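Local coordinates for C3-degrading proteinase (CppA protein) (Streptococcus pneumoniae, PDB 3E0R) that probably degrades complement component C3, and is built of two regions related to the glyoxalase clan, at residues T15-N20 and E58-M63; V79-P84 and I119-E124; E88-K93 and Y107-F112; L196-F201 and E238-E243. All coordinates share one frame; numbering follows the deposited sequence.

Contact 1 of 4, residues T15-N20 and E58-M63; sequences TLKANN and EEAPSM
T15 opens the contact by laying CG2 against CB of E58, 3.5 Å away. That methyl stands anti to the threonine N (chi1 of OG1 -63°), which directs it across to the neighbouring strand. At L16 the side chain turns away, onto Y28 of helix 21-31, and the backbone does the joining: E58 N donates to L16 O at 2.8 Å. K17 pairs with E58 in a parallel bridge, and its CA-H adds a weak contact to E58 O. Its chain bends at chi3 (78°), and CE comes to rest 3.7 Å from CB of A60; the ammonium beyond is held by the carbonyls of N190 and T193. A18, bridged to E59, bonds through both its N and its O. Its N donates to E58 O at 2.7 Å, while its O accepts A60 N at 3.0 Å. The methyl of A18 lies on the other face of the sheet from K17, against N24 of helix 21-31. The strand ends here; N19 keeps its CA 3.8 Å from A60 O, and that oxygen is taken by W194 NE1. N20 then N-caps helix 21-31, its OD1 accepting from L23 N. The pair closes a beta-alpha-beta-beta-beta module, as in the glyoxalase clan, its first strand (9-18) beside its last (53-59). Three backbone bonds and aliphatic touches carry the pairing, while K17 NZ and N20 OD1 link the segment to the N190 and T193 carbonyls and to the start of helix 21-31.

Contact 2 of 4, residues V79-P84 and I119-E124; sequences VKVENP and ILIHAE
V79 and V81 reach strand 118-122 through their backbone: V79 N donates to L120 O at 2.8 Å, V81 N to H122 O at 2.7 Å, and H122 N returns a bond to V79 O at 3.0 Å. These strands run parallel, 14° apart, as the paired first and last strands of a beta-alpha-beta-beta-beta module, as in the glyoxalase clan, with helix 84-91 and strands 99-102 and 107-112 between them. The H122 ring is steadied from its own segment, where ND1 accepts E124 N at 2.9 Å. With chi1 at 77°, CG sits between the backbone N and carbonyl carbon, and the imidazole leans toward K80, whose CA lies over one face while CB approaches NE2. The lysine chain continues past the ring to a weak bond from NZ to E124 O, 3.4 Å long; the carboxylate of that glutamate is held by N105 N, with a weak second bond from G106 N. On the other face of the sheet the contact is apolar. CG2 of V79 meets CG2 of I119 at 3.8 Å, CG2 of V81 presses on CG2 of I121 at 3.5 Å, and I121 also packs on I87 of helix 84-91. Beyond the strands P84 CB rests 4.0 Å from A123 CB.

Contact 3 of 4, residues E88-K93 and Y107-F112; sequences EGILSK and YAFEIF
L91 and F109 slide past each other in opposite directions: chi1 of -72° sets the leucine CG anti to its carbonyl carbon, and 68° places the phenylalanine CG between its N and carbonyl carbon. This is helix-on-sheet packing, helix 84-91 lying against strand 107-112 of the mixed sheet in the N-terminal, glyoxalase-clan family region. CD2 of L91 stands over one face of the F109 ring, 3.9 Å from its centroid and displaced toward the rim, a CH-pi contact. I90 approaches the same ring at its far end, crossing it at about a right angle with CG2 3.9 Å from CZ. L91 and I90 thus meet the ring at two places, one face near CD2 and the CZ end, and L91 reaches on to L100 of the neighbouring strand 99-102. No hydrogen bond joins the segments, so apolar shape carries the inner half of the contact. Toward the strand's start the character changes. Y107 receives the E88 carboxylate at its ring edge, with the two planes 57° apart, while the same aromatic has a cation-pi partner in K102 and an edge-to-face one in F139. E88 OE2 lies in the ring plane, 3.0 Å from CD2 and 3.4 Å from CE2 of Y107.

Contact 4 of 4, residues L196-F201 and E238-E243; sequences LSMLKF and ELWFEE
E238 begins the pairing with strand 196-203: its N donates to S197 O at 3.1 Å, and its own O receives L199 N. Its carboxylate OE1 comes within 4.1 Å of the selenium of M198, a selenomethionine in this crystal. L239 points to the opposite face, where CD2 touches CD1 of L199 and lies at the edge of the F201 ring, 3.8 Å from CE2. W240 lies on the face shared with M198, K200 and E238. Chi1 near 174° places CG anti to the backbone N and swings the indole alongside K200, whose chain bends at chi3 and chi4 to bring NZ over the five-membered ring, 3.0 Å from its centroid and 9° off the normal, a cation-pi contact. CE of M198 approaches the ring obliquely and meets CB of W240 at 3.8 Å, while its selenium makes an oblique Met-aromatic contact. The indole is also pinned in its plane: NE1 donates to E242 OE2 at 3.0 Å, striking the carboxylate from above. E242 OE2, 4.8 Å from K200 NZ, may help balance the lysine charge. F241 forms an offset stack with F201, centroids 4.8 Å apart and planes 14° from parallel. The ladder closes with E242 N bonded to F201 O. The two strands lie parallel in the mixed sheet of eight, between strand 9-18, which T15 joins across the classic beta bulge at S197 and M198, and strand 228-232, where F228 stacks on W240. On the F201 and L199 face, M155 of strand 151-159 packs on L199.

Overall arrangement
Contacts 1 and 4 share the eight-stranded sheet, where strands 9-18 and 196-203 are neighbours; their centres are 17 Å apart, and T15 N to M198 O (2.8 Å) and T15 O to S197 N (3.0 Å) are probable hydrogen bonds that tie the N-terminal family region to the C-terminal one. Contacts 2 and 3 belong to the seven-stranded sheet, with centres 10 Å apart; I121 N to F109 O (2.9 Å) joins them, and contact 3 falls within the chain that contact 2 brackets. Contact 2 lies on the other side of the chain's centre from contacts 1 and 4, about 25 and 23 Å away between centres. Contacts 3 and 4 are farthest apart, at 29 Å.

Contact 1 of 4, residues T15-N20 and E58-M63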
loop_
_atom_site.group_PDB
_atom_site.type_symbol
_atom_site.label_atom_id
_atom_site.label_comp_id
_atom_site.label_asym_id
_atom_site.label_seq_id
_atom_site.Cartn_x
_atom_site.Cartn_y
_atom_site.Cartn_z
ATOM N N THR A 15 4.301 3.799 0.837
ATOM C CA THR A 15 5.378 3.413 1.732
ATOM C C THR A 15 4.723 3.207 3.077
ATOM O O THR A 15 4.092 4.129 3.625
ATOM C CB THR A 15 6.500 4.494 1.910
ATOM O OG1 THR A 15 7.158 4.738 0.647
ATOM C CG2 THR A 15 7.526 4.048 3.021
ATOM N N LEU A 16 4.876 1.980 3.584
ATOM C CA LEU A 16 4.490 1.600 4.932
ATOM C C LEU A 16 5.752 1.501 5.788
ATOM O O LEU A 16 6.759 0.903 5.382
ATOM C CB LEU A 16 3.733 0.261 4.917
ATOM C CG LEU A 16 2.466 0.194 4.032
ATOM C CD1 LEU A 16 1.778 -1.188 4.177
ATOM C CD2 LEU A 16 1.425 1.337 4.339
ATOM N N LYS A 17 5.699 2.085 6.979
ATOM C CA LYS A 17 6.757 1.910 7.960
ATOM C C LYS A 17 6.703 0.498 8.597
ATOM O O LYS A 17 5.609 -0.033 8.871
ATOM C CB LYS A 17 6.735 3.035 8.984
ATOM C CG LYS A 17 6.996 4.333 8.320
ATOM C CD LYS A 17 6.821 5.516 9.269
ATOM C CE LYS A 17 8.014 5.734 10.226
ATOM N NZ LYS A 17 7.631 6.362 11.514
ATOM N N ALA A 18 7.896 -0.104 8.734
ATOM C CA ALA A 18 8.100 -1.491 9.194
ATOM C C ALA A 18 9.023 -1.429 10.394
ATOM O O ALA A 18 9.969 -0.669 10.389
ATOM C CB ALA A 18 8.748 -2.327 8.111
ATOM N N ASN A 19 8.733 -2.214 11.431
ATOM C CA ASN A 19 9.593 -2.287 12.626
ATOM C C ASN A 19 10.708 -3.301 12.412
ATOM O O ASN A 19 11.858 -2.928 12.239
ATOM C CB ASN A 19 8.773 -2.607 13.895
ATOM C CG ASN A 19 9.651 -2.794 15.177
ATOM O OD1 ASN A 19 10.880 -2.652 15.162
ATOM N ND2 ASN A 19 8.993 -3.115 16.283
ATOM N N ASN A 20 10.377 -4.582 12.446
ATOM C CA ASN A 20 11.369 -5.606 12.166
ATOM C C ASN A 20 11.371 -5.923 10.685
ATOM O O ASN A 20 10.373 -6.358 10.145
ATOM C CB ASN A 20 11.109 -6.872 12.971
ATOM C CG ASN A 20 12.280 -7.818 12.915
ATOM O OD1 ASN A 20 12.624 -8.377 11.851
ATOM N ND2 ASN A 20 12.938 -7.969 14.055
ATOM N N GLU A 58 9.505 0.759 4.806
ATOM C CA GLU A 58 10.524 1.629 5.349
ATOM C C GLU A 58 10.755 1.381 6.835
ATOM O O GLU A 58 9.840 1.508 7.650
ATOM C CB GLU A 58 10.058 3.053 5.148
ATOM C CG GLU A 58 10.954 4.040 5.712
ATOM C CD GLU A 58 11.240 5.129 4.724
ATOM O OE1 GLU A 58 11.670 4.812 3.572
ATOM O OE2 GLU A 58 11.050 6.301 5.111
ATOM N N GLU A 59 11.991 1.081 7.187
ATOM C CA GLU A 59 12.322 0.704 8.567
ATOM C C GLU A 59 12.361 1.887 9.532
ATOM O O GLU A 59 12.995 2.881 9.270
ATOM C CB GLU A 59 13.641 -0.098 8.618
ATOM C CG GLU A 59 13.383 -1.567 8.999
ATOM C CD GLU A 59 14.675 -2.328 9.292
ATOM O OE1 GLU A 59 14.760 -3.019 10.350
ATOM O OE2 GLU A 59 15.607 -2.244 8.453
ATOM N N ALA A 60 11.665 1.755 10.642
ATOM C CA ALA A 60 11.743 2.700 11.721
ATOM C C ALA A 60 11.988 1.929 13.036
ATOM O O ALA A 60 11.236 1.015 13.363
ATOM C CB ALA A 60 10.460 3.506 11.774
ATOM N N PRO A 61 13.046 2.277 13.796
ATOM C CA PRO A 61 13.343 1.577 15.066
ATOM C C PRO A 61 12.344 1.828 16.212
ATOM O O PRO A 61 11.839 2.935 16.353
ATOM C CB PRO A 61 14.699 2.170 15.458
ATOM C CG PRO A 61 14.672 3.556 14.857
ATOM C CD PRO A 61 14.044 3.336 13.530
ATOM N N SER A 62 12.085 0.822 17.044
ATOM C CA SER A 62 11.205 1.033 18.198
ATOM C C SER A 62 11.698 2.176 19.107
ATOM O O SER A 62 10.895 2.800 19.783
ATOM C CB SER A 62 10.965 -0.264 18.996
ATOM O OG SER A 62 12.178 -0.890 19.394
HETATM N N MSE A 63 12.999 2.468 19.087
HETATM C CA MSE A 63 13.582 3.623 19.802
HETATM C C MSE A 63 12.795 4.918 19.582
HETATM O O MSE A 63 12.615 5.720 20.508
HETATM C CB MSE A 63 15.043 3.839 19.336
HETATM C CG MSE A 63 15.629 5.278 19.515
HETATM SE SE MSE A 63 16.818 5.907 18.035
HETATM C CE MSE A 63 17.390 7.642 18.752
#

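Contact 2 of 4, residues V79-P84 and I119-E124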
loop_
_atom_site.group_PDB
_atom_site.type_symbol
_atom_site.label_atom_id
_atom_site.label_comp_id
_atom_site.label_asym_id
_atom_site.label_seq_id
_atom_site.Cartn_x
_atom_site.Cartn_y
_atom_site.Cartn_z
ATOM N N VAL A 79 -4.604 -5.790 -2.852
ATOM C CA VAL A 79 -3.680 -6.392 -3.821
ATOM C C VAL A 79 -4.542 -7.186 -4.766
ATOM O O VAL A 79 -5.098 -8.191 -4.396
ATOM C CB VAL A 79 -2.641 -7.273 -3.127
ATOM C CG1 VAL A 79 -1.664 -7.874 -4.140
ATOM C CG2 VAL A 79 -1.894 -6.457 -2.011
ATOM N N LYS A 80 -4.727 -6.653 -5.952
ATOM C CA LYS A 80 -5.515 -7.302 -6.980
ATOM C C LYS A 80 -4.588 -8.123 -7.809
ATOM O O LYS A 80 -3.758 -7.560 -8.508
ATOM C CB LYS A 80 -6.164 -6.270 -7.881
ATOM C CG LYS A 80 -6.949 -6.864 -9.103
ATOM C CD LYS A 80 -7.404 -5.710 -10.030
ATOM C CE LYS A 80 -8.466 -6.156 -11.002
ATOM N NZ LYS A 80 -8.345 -7.611 -11.183
ATOM N N VAL A 81 -4.720 -9.442 -7.715
ATOM C CA VAL A 81 -3.890 -10.394 -8.427
ATOM C C VAL A 81 -4.518 -10.738 -9.788
ATOM O O VAL A 81 -5.728 -10.938 -9.898
ATOM C CB VAL A 81 -3.683 -11.647 -7.550
ATOM C CG1 VAL A 81 -2.991 -12.795 -8.305
ATOM C CG2 VAL A 81 -2.923 -11.281 -6.328
ATOM N N GLU A 82 -3.684 -10.789 -10.823
ATOM C CA GLU A 82 -4.117 -11.203 -12.186
ATOM C C GLU A 82 -4.582 -12.690 -12.328
ATOM O O GLU A 82 -5.697 -12.926 -12.767
ATOM C CB GLU A 82 -2.984 -10.961 -13.209
ATOM C CG GLU A 82 -3.343 -11.281 -14.648
ATOM C CD GLU A 82 -4.410 -10.331 -15.172
ATOM O OE1 GLU A 82 -4.583 -9.254 -14.546
ATOM O OE2 GLU A 82 -5.053 -10.648 -16.211
ATOM N N ASN A 83 -3.701 -13.659 -12.050
ATOM C CA ASN A 83 -4.066 -15.074 -12.117
ATOM C C ASN A 83 -4.678 -15.498 -10.763
ATOM O O ASN A 83 -4.029 -15.386 -9.710
ATOM C CB ASN A 83 -2.870 -15.964 -12.503
ATOM C CG ASN A 83 -3.270 -17.458 -12.765
ATOM O OD1 ASN A 83 -4.374 -17.945 -12.401
ATOM N ND2 ASN A 83 -2.353 -18.184 -13.418
ATOM N N PRO A 84 -5.945 -15.951 -10.781
ATOM C CA PRO A 84 -6.545 -16.309 -9.485
ATOM C C PRO A 84 -5.932 -17.579 -8.857
ATOM O O PRO A 84 -5.886 -17.714 -7.631
ATOM C CB PRO A 84 -8.045 -16.513 -9.808
ATOM C CG PRO A 84 -8.222 -16.046 -11.225
ATOM C CD PRO A 84 -6.885 -16.135 -11.899
ATOM N N ILE A 119 -4.458 -6.477 4.926
ATOM C CA ILE A 119 -4.227 -6.648 3.490
ATOM C C ILE A 119 -5.300 -7.557 2.951
ATOM O O ILE A 119 -5.582 -8.584 3.549
ATOM C CB ILE A 119 -2.813 -7.254 3.140
ATOM C CG1 ILE A 119 -1.606 -6.333 3.446
ATOM C CG2 ILE A 119 -2.672 -7.456 1.622
ATOM C CD1 ILE A 119 -1.500 -5.675 4.776
ATOM N N LEU A 120 -5.931 -7.135 1.857
ATOM C CA LEU A 120 -6.858 -7.942 1.100
ATOM C C LEU A 120 -6.155 -8.366 -0.170
ATOM O O LEU A 120 -5.679 -7.522 -0.908
ATOM C CB LEU A 120 -8.140 -7.150 0.753
ATOM C CG LEU A 120 -9.157 -7.826 -0.222
ATOM C CD1 LEU A 120 -9.766 -9.108 0.424
ATOM C CD2 LEU A 120 -10.249 -6.919 -0.648
ATOM N N ILE A 121 -6.053 -9.674 -0.408
ATOM C CA ILE A 121 -5.562 -10.196 -1.693
ATOM C C ILE A 121 -6.711 -10.859 -2.420
ATOM O O ILE A 121 -7.329 -11.774 -1.882
ATOM C CB ILE A 121 -4.427 -11.235 -1.541
ATOM C CG1 ILE A 121 -3.348 -10.674 -0.604
ATOM C CG2 ILE A 121 -3.822 -11.615 -2.937
ATOM C CD1 ILE A 121 -1.920 -10.924 -1.136
ATOM N N HIS A 122 -6.980 -10.405 -3.632
ATOM C CA HIS A 122 -8.138 -10.839 -4.355
ATOM C C HIS A 122 -7.831 -10.803 -5.840
ATOM O O HIS A 122 -6.780 -10.394 -6.246
ATOM C CB HIS A 122 -9.344 -9.943 -4.010
ATOM C CG HIS A 122 -9.312 -8.617 -4.696
ATOM N ND1 HIS A 122 -9.917 -8.396 -5.917
ATOM C CD2 HIS A 122 -8.734 -7.447 -4.349
ATOM C CE1 HIS A 122 -9.694 -7.148 -6.302
ATOM N NE2 HIS A 122 -8.970 -6.552 -5.373
ATOM N N ALA A 123 -8.790 -11.221 -6.649
ATOM C CA ALA A 123 -8.598 -11.318 -8.085
ATOM C C ALA A 123 -9.815 -10.806 -8.863
ATOM O O ALA A 123 -9.996 -11.192 -10.026
ATOM C CB ALA A 123 -8.311 -12.761 -8.439
ATOM N N GLU A 124 -10.623 -9.930 -8.240
ATOM C CA GLU A 124 -11.965 -9.573 -8.731
ATOM C C GLU A 124 -11.910 -8.258 -9.475
ATOM O O GLU A 124 -11.075 -7.395 -9.158
ATOM C CB GLU A 124 -12.970 -9.407 -7.585
ATOM C CG GLU A 124 -13.264 -10.639 -6.710
ATOM C CD GLU A 124 -13.586 -11.946 -7.488
ATOM O OE1 GLU A 124 -14.173 -11.926 -8.627
ATOM O OE2 GLU A 124 -13.214 -13.005 -6.923
#

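Contact 3 of 4, residues E88-K93 and Y107-F112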
loop_
_atom_site.group_PDB
_atom_site.type_symbol
_atom_site.label_atom_id
_atom_site.label_comp_id
_atom_site.label_asym_id
_atom_site.label_seq_id
_atom_site.Cartn_x
_atom_site.Cartn_y
_atom_site.Cartn_z
ATOM N N GLU A 88 -4.664 -19.199 -4.691
ATOM C CA GLU A 88 -4.852 -20.541 -4.173
ATOM C C GLU A 88 -3.506 -21.200 -3.890
ATOM O O GLU A 88 -3.414 -22.061 -3.013
ATOM C CB GLU A 88 -5.684 -21.388 -5.152
ATOM C CG GLU A 88 -7.037 -20.733 -5.545
ATOM C CD GLU A 88 -8.034 -21.680 -6.241
ATOM O OE1 GLU A 88 -7.671 -22.821 -6.670
ATOM O OE2 GLU A 88 -9.209 -21.256 -6.371
ATOM N N GLY A 89 -2.478 -20.811 -4.645
ATOM C CA GLY A 89 -1.120 -21.274 -4.401
ATOM C C GLY A 89 -0.611 -20.772 -3.059
ATOM O O GLY A 89 -0.069 -21.546 -2.247
ATOM N N ILE A 90 -0.784 -19.471 -2.842
ATOM C CA ILE A 90 -0.461 -18.826 -1.570
ATOM C C ILE A 90 -1.166 -19.518 -0.397
ATOM O O ILE A 90 -0.521 -19.865 0.590
ATOM C CB ILE A 90 -0.834 -17.299 -1.563
ATOM C CG1 ILE A 90 -0.032 -16.506 -2.594
ATOM C CG2 ILE A 90 -0.604 -16.654 -0.187
ATOM C CD1 ILE A 90 -0.722 -15.103 -2.809
ATOM N N LEU A 91 -2.477 -19.743 -0.509
ATOM C CA LEU A 91 -3.249 -20.355 0.592
ATOM C C LEU A 91 -2.824 -21.814 0.868
ATOM O O LEU A 91 -2.787 -22.253 2.024
ATOM C CB LEU A 91 -4.740 -20.234 0.304
ATOM C CG LEU A 91 -5.270 -18.801 0.446
ATOM C CD1 LEU A 91 -6.622 -18.647 -0.256
ATOM C CD2 LEU A 91 -5.332 -18.338 1.932
ATOM N N SER A 92 -2.438 -22.539 -0.192
ATOM C CA SER A 92 -1.904 -23.897 -0.050
ATOM C C SER A 92 -0.667 -23.935 0.850
ATOM O O SER A 92 -0.312 -24.999 1.360
ATOM C CB SER A 92 -1.579 -24.535 -1.420
ATOM O OG SER A 92 -0.403 -23.996 -1.981
ATOM N N LYS A 93 -0.022 -22.790 1.058
ATOM C CA LYS A 93 1.231 -22.735 1.811
ATOM C C LYS A 93 1.163 -22.062 3.190
ATOM O O LYS A 93 2.059 -22.264 4.007
ATOM C CB LYS A 93 2.328 -22.063 0.955
ATOM C CG LYS A 93 2.746 -22.861 -0.273
ATOM C CD LYS A 93 3.650 -24.052 0.084
ATOM C CE LYS A 93 3.836 -25.026 -1.097
ATOM N NZ LYS A 93 2.609 -25.871 -1.419
ATOM N N TYR A 107 -11.001 -17.345 -5.057
ATOM C CA TYR A 107 -10.870 -17.068 -3.651
ATOM C C TYR A 107 -10.151 -15.706 -3.408
ATOM O O TYR A 107 -9.548 -15.074 -4.317
ATOM C CB TYR A 107 -10.212 -18.253 -2.923
ATOM C CG TYR A 107 -11.080 -19.513 -2.977
ATOM C CD1 TYR A 107 -12.107 -19.753 -2.028
ATOM C CD2 TYR A 107 -10.913 -20.456 -4.018
ATOM C CE1 TYR A 107 -12.913 -20.941 -2.103
ATOM C CE2 TYR A 107 -11.703 -21.633 -4.102
ATOM C CZ TYR A 107 -12.702 -21.867 -3.151
ATOM O OH TYR A 107 -13.471 -23.023 -3.265
ATOM N N ALA A 108 -10.315 -15.225 -2.193
ATOM C CA ALA A 108 -9.660 -13.995 -1.774
ATOM C C ALA A 108 -9.444 -14.156 -0.289
ATOM O O ALA A 108 -10.087 -15.002 0.351
ATOM C CB ALA A 108 -10.532 -12.817 -2.066
ATOM N N PHE A 109 -8.526 -13.386 0.272
ATOM C CA PHE A 109 -8.388 -13.424 1.724
ATOM C C PHE A 109 -7.889 -12.137 2.302
ATOM O O PHE A 109 -7.385 -11.293 1.594
ATOM C CB PHE A 109 -7.532 -14.640 2.196
ATOM C CG PHE A 109 -6.115 -14.562 1.819
ATOM C CD1 PHE A 109 -5.189 -14.021 2.705
ATOM C CD2 PHE A 109 -5.686 -15.012 0.555
ATOM C CE1 PHE A 109 -3.860 -13.912 2.357
ATOM C CE2 PHE A 109 -4.364 -14.911 0.185
ATOM C CZ PHE A 109 -3.437 -14.356 1.101
ATOM N N GLU A 110 -8.088 -12.010 3.607
ATOM C CA GLU A 110 -7.460 -11.000 4.415
ATOM C C GLU A 110 -6.462 -11.629 5.399
ATOM O O GLU A 110 -6.612 -12.731 5.826
ATOM C CB GLU A 110 -8.494 -10.239 5.179
ATOM C CG GLU A 110 -9.168 -9.176 4.383
ATOM C CD GLU A 110 -10.332 -8.588 5.131
ATOM O OE1 GLU A 110 -10.948 -9.343 5.899
ATOM O OE2 GLU A 110 -10.628 -7.396 4.956
ATOM N N ILE A 111 -5.417 -10.873 5.690
ATOM C CA ILE A 111 -4.365 -11.241 6.601
ATOM C C ILE A 111 -3.779 -9.926 7.179
ATOM O O ILE A 111 -3.757 -8.929 6.489
ATOM C CB ILE A 111 -3.332 -12.084 5.847
ATOM C CG1 ILE A 111 -2.427 -12.832 6.821
ATOM C CG2 ILE A 111 -2.524 -11.240 4.884
ATOM C CD1 ILE A 111 -1.609 -13.907 6.153
ATOM N N PHE A 112 -3.356 -9.934 8.445
ATOM C CA PHE A 112 -2.641 -8.832 9.068
ATOM C C PHE A 112 -1.103 -8.985 8.895
ATOM O O PHE A 112 -0.499 -10.077 8.980
ATOM C CB PHE A 112 -2.995 -8.717 10.561
ATOM C CG PHE A 112 -4.344 -8.020 10.849
ATOM C CD1 PHE A 112 -4.443 -6.634 10.909
ATOM C CD2 PHE A 112 -5.502 -8.752 11.097
ATOM C CE1 PHE A 112 -5.693 -6.000 11.183
ATOM C CE2 PHE A 112 -6.723 -8.109 11.370
ATOM C CZ PHE A 112 -6.813 -6.748 11.405
#

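Contact 4 of 4, residues L196-F201 and E238-E243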
loop_
_atom_site.group_PDB
_atom_site.type_symbol
_atom_site.label_atom_id
_atom_site.label_comp_id
_atom_site.label_asym_id
_atom_site.label_seq_id
_atom_site.Cartn_x
_atom_site.Cartn_y
_atom_site.Cartn_z
ATOM N N LEU A 196 1.219 4.056 7.111
ATOM C CA LEU A 196 1.462 4.715 5.838
ATOM C C LEU A 196 2.113 6.123 6.039
ATOM O O LEU A 196 1.525 6.996 6.701
ATOM C CB LEU A 196 0.120 4.851 5.050
ATOM C CG LEU A 196 0.161 5.637 3.719
ATOM C CD1 LEU A 196 0.827 4.806 2.543
ATOM C CD2 LEU A 196 -1.239 6.132 3.380
ATOM N N SER A 197 3.303 6.317 5.465
ATOM C CA SER A 197 4.077 7.515 5.688
ATOM C C SER A 197 4.325 8.327 4.435
ATOM O O SER A 197 4.557 9.524 4.526
ATOM C CB SER A 197 5.409 7.174 6.297
ATOM O OG SER A 197 6.189 6.372 5.433
HETATM N N MSE A 198 4.266 7.669 3.278
HETATM C CA MSE A 198 4.379 8.339 2.008
HETATM C C MSE A 198 3.551 7.692 0.913
HETATM O O MSE A 198 3.411 6.502 0.841
HETATM C CB MSE A 198 5.841 8.360 1.613
HETATM C CG MSE A 198 6.124 9.010 0.272
HETATM SE SE MSE A 198 8.037 9.279 0.120
HETATM C CE MSE A 198 8.312 8.321 -1.552
ATOM N N LEU A 199 3.020 8.517 0.033
ATOM C CA LEU A 199 2.493 8.082 -1.270
ATOM C C LEU A 199 3.419 8.668 -2.342
ATOM O O LEU A 199 3.700 9.856 -2.314
ATOM C CB LEU A 199 1.065 8.591 -1.432
ATOM C CG LEU A 199 0.093 7.942 -0.437
ATOM C CD1 LEU A 199 -1.162 8.741 -0.159
ATOM C CD2 LEU A 199 -0.278 6.564 -0.961
ATOM N N LYS A 200 3.950 7.839 -3.234
ATOM C CA LYS A 200 4.711 8.343 -4.362
ATOM C C LYS A 200 3.890 8.298 -5.642
ATOM O O LYS A 200 3.289 7.287 -5.953
ATOM C CB LYS A 200 5.979 7.538 -4.551
ATOM C CG LYS A 200 6.873 8.119 -5.594
ATOM C CD LYS A 200 7.828 7.190 -6.186
ATOM C CE LYS A 200 9.124 7.207 -5.464
ATOM N NZ LYS A 200 9.160 8.232 -4.410
ATOM N N PHE A 201 3.849 9.410 -6.368
ATOM C CA PHE A 201 3.111 9.512 -7.606
ATOM C C PHE A 201 4.087 9.582 -8.772
ATOM O O PHE A 201 4.879 10.529 -8.884
ATOM C CB PHE A 201 2.205 10.749 -7.588
ATOM C CG PHE A 201 1.303 10.793 -6.406
ATOM C CD1 PHE A 201 -0.017 10.432 -6.514
ATOM C CD2 PHE A 201 1.774 11.217 -5.178
ATOM C CE1 PHE A 201 -0.837 10.456 -5.412
ATOM C CE2 PHE A 201 0.974 11.267 -4.104
ATOM C CZ PHE A 201 -0.346 10.850 -4.210
ATOM N N GLU A 238 3.497 12.222 3.518
ATOM C CA GLU A 238 4.264 12.780 2.446
ATOM C C GLU A 238 3.786 12.384 1.061
ATOM O O GLU A 238 3.421 11.238 0.821
ATOM C CB GLU A 238 5.732 12.367 2.631
ATOM C CG GLU A 238 6.345 13.075 3.846
ATOM C CD GLU A 238 7.807 12.771 4.000
ATOM O OE1 GLU A 238 8.265 11.889 3.234
ATOM O OE2 GLU A 238 8.480 13.396 4.874
ATOM N N LEU A 239 3.812 13.342 0.139
ATOM C CA LEU A 239 3.294 13.153 -1.240
ATOM C C LEU A 239 4.414 13.488 -2.175
ATOM O O LEU A 239 4.757 14.647 -2.324
ATOM C CB LEU A 239 2.073 14.044 -1.503
ATOM C CG LEU A 239 0.905 13.895 -0.510
ATOM C CD1 LEU A 239 -0.076 15.025 -0.724
ATOM C CD2 LEU A 239 0.253 12.472 -0.533
ATOM N N TRP A 240 5.000 12.460 -2.782
ATOM C CA TRP A 240 6.172 12.620 -3.630
ATOM C C TRP A 240 5.735 12.440 -5.085
ATOM O O TRP A 240 5.092 11.439 -5.447
ATOM C CB TRP A 240 7.211 11.609 -3.181
ATOM C CG TRP A 240 8.537 11.434 -3.977
ATOM C CD1 TRP A 240 8.675 11.131 -5.323
ATOM C CD2 TRP A 240 9.876 11.405 -3.424
ATOM N NE1 TRP A 240 10.006 10.914 -5.624
ATOM C CE2 TRP A 240 10.761 11.085 -4.487
ATOM C CE3 TRP A 240 10.395 11.565 -2.123
ATOM C CZ2 TRP A 240 12.155 10.960 -4.306
ATOM C CZ3 TRP A 240 11.788 11.467 -1.924
ATOM C CH2 TRP A 240 12.660 11.170 -3.030
ATOM N N PHE A 241 6.107 13.419 -5.921
ATOM C CA PHE A 241 5.853 13.363 -7.364
ATOM C C PHE A 241 7.164 13.371 -8.174
ATOM O O PHE A 241 8.050 14.208 -7.933
ATOM C CB PHE A 241 4.999 14.568 -7.813
ATOM C CG PHE A 241 3.731 14.765 -7.037
ATOM C CD1 PHE A 241 2.522 14.444 -7.578
ATOM C CD2 PHE A 241 3.743 15.334 -5.786
ATOM C CE1 PHE A 241 1.350 14.637 -6.859
ATOM C CE2 PHE A 241 2.563 15.542 -5.062
ATOM C CZ PHE A 241 1.388 15.181 -5.588
ATOM N N GLU A 242 7.273 12.442 -9.132
ATOM C CA GLU A 242 8.372 12.398 -10.072
ATOM C C GLU A 242 7.917 11.781 -11.422
ATOM O O GLU A 242 6.864 11.162 -11.504
ATOM C CB GLU A 242 9.587 11.673 -9.480
ATOM C CG GLU A 242 9.414 10.224 -9.123
ATOM C CD GLU A 242 10.757 9.523 -8.726
ATOM O OE1 GLU A 242 10.928 8.317 -9.103
ATOM O OE2 GLU A 242 11.620 10.150 -8.030
ATOM N N GLU A 243 8.679 12.013 -12.479
ATOM C CA GLU A 243 8.452 11.286 -13.722
ATOM C C GLU A 243 8.787 9.813 -13.654
ATOM O O GLU A 243 9.705 9.390 -12.966
ATOM C CB GLU A 243 9.206 11.895 -14.919
ATOM C CG GLU A 243 8.415 12.938 -15.650
ATOM C CD GLU A 243 9.295 13.847 -16.473
ATOM O OE1 GLU A 243 10.213 13.298 -17.136
ATOM O OE2 GLU A 243 9.075 15.096 -16.459
#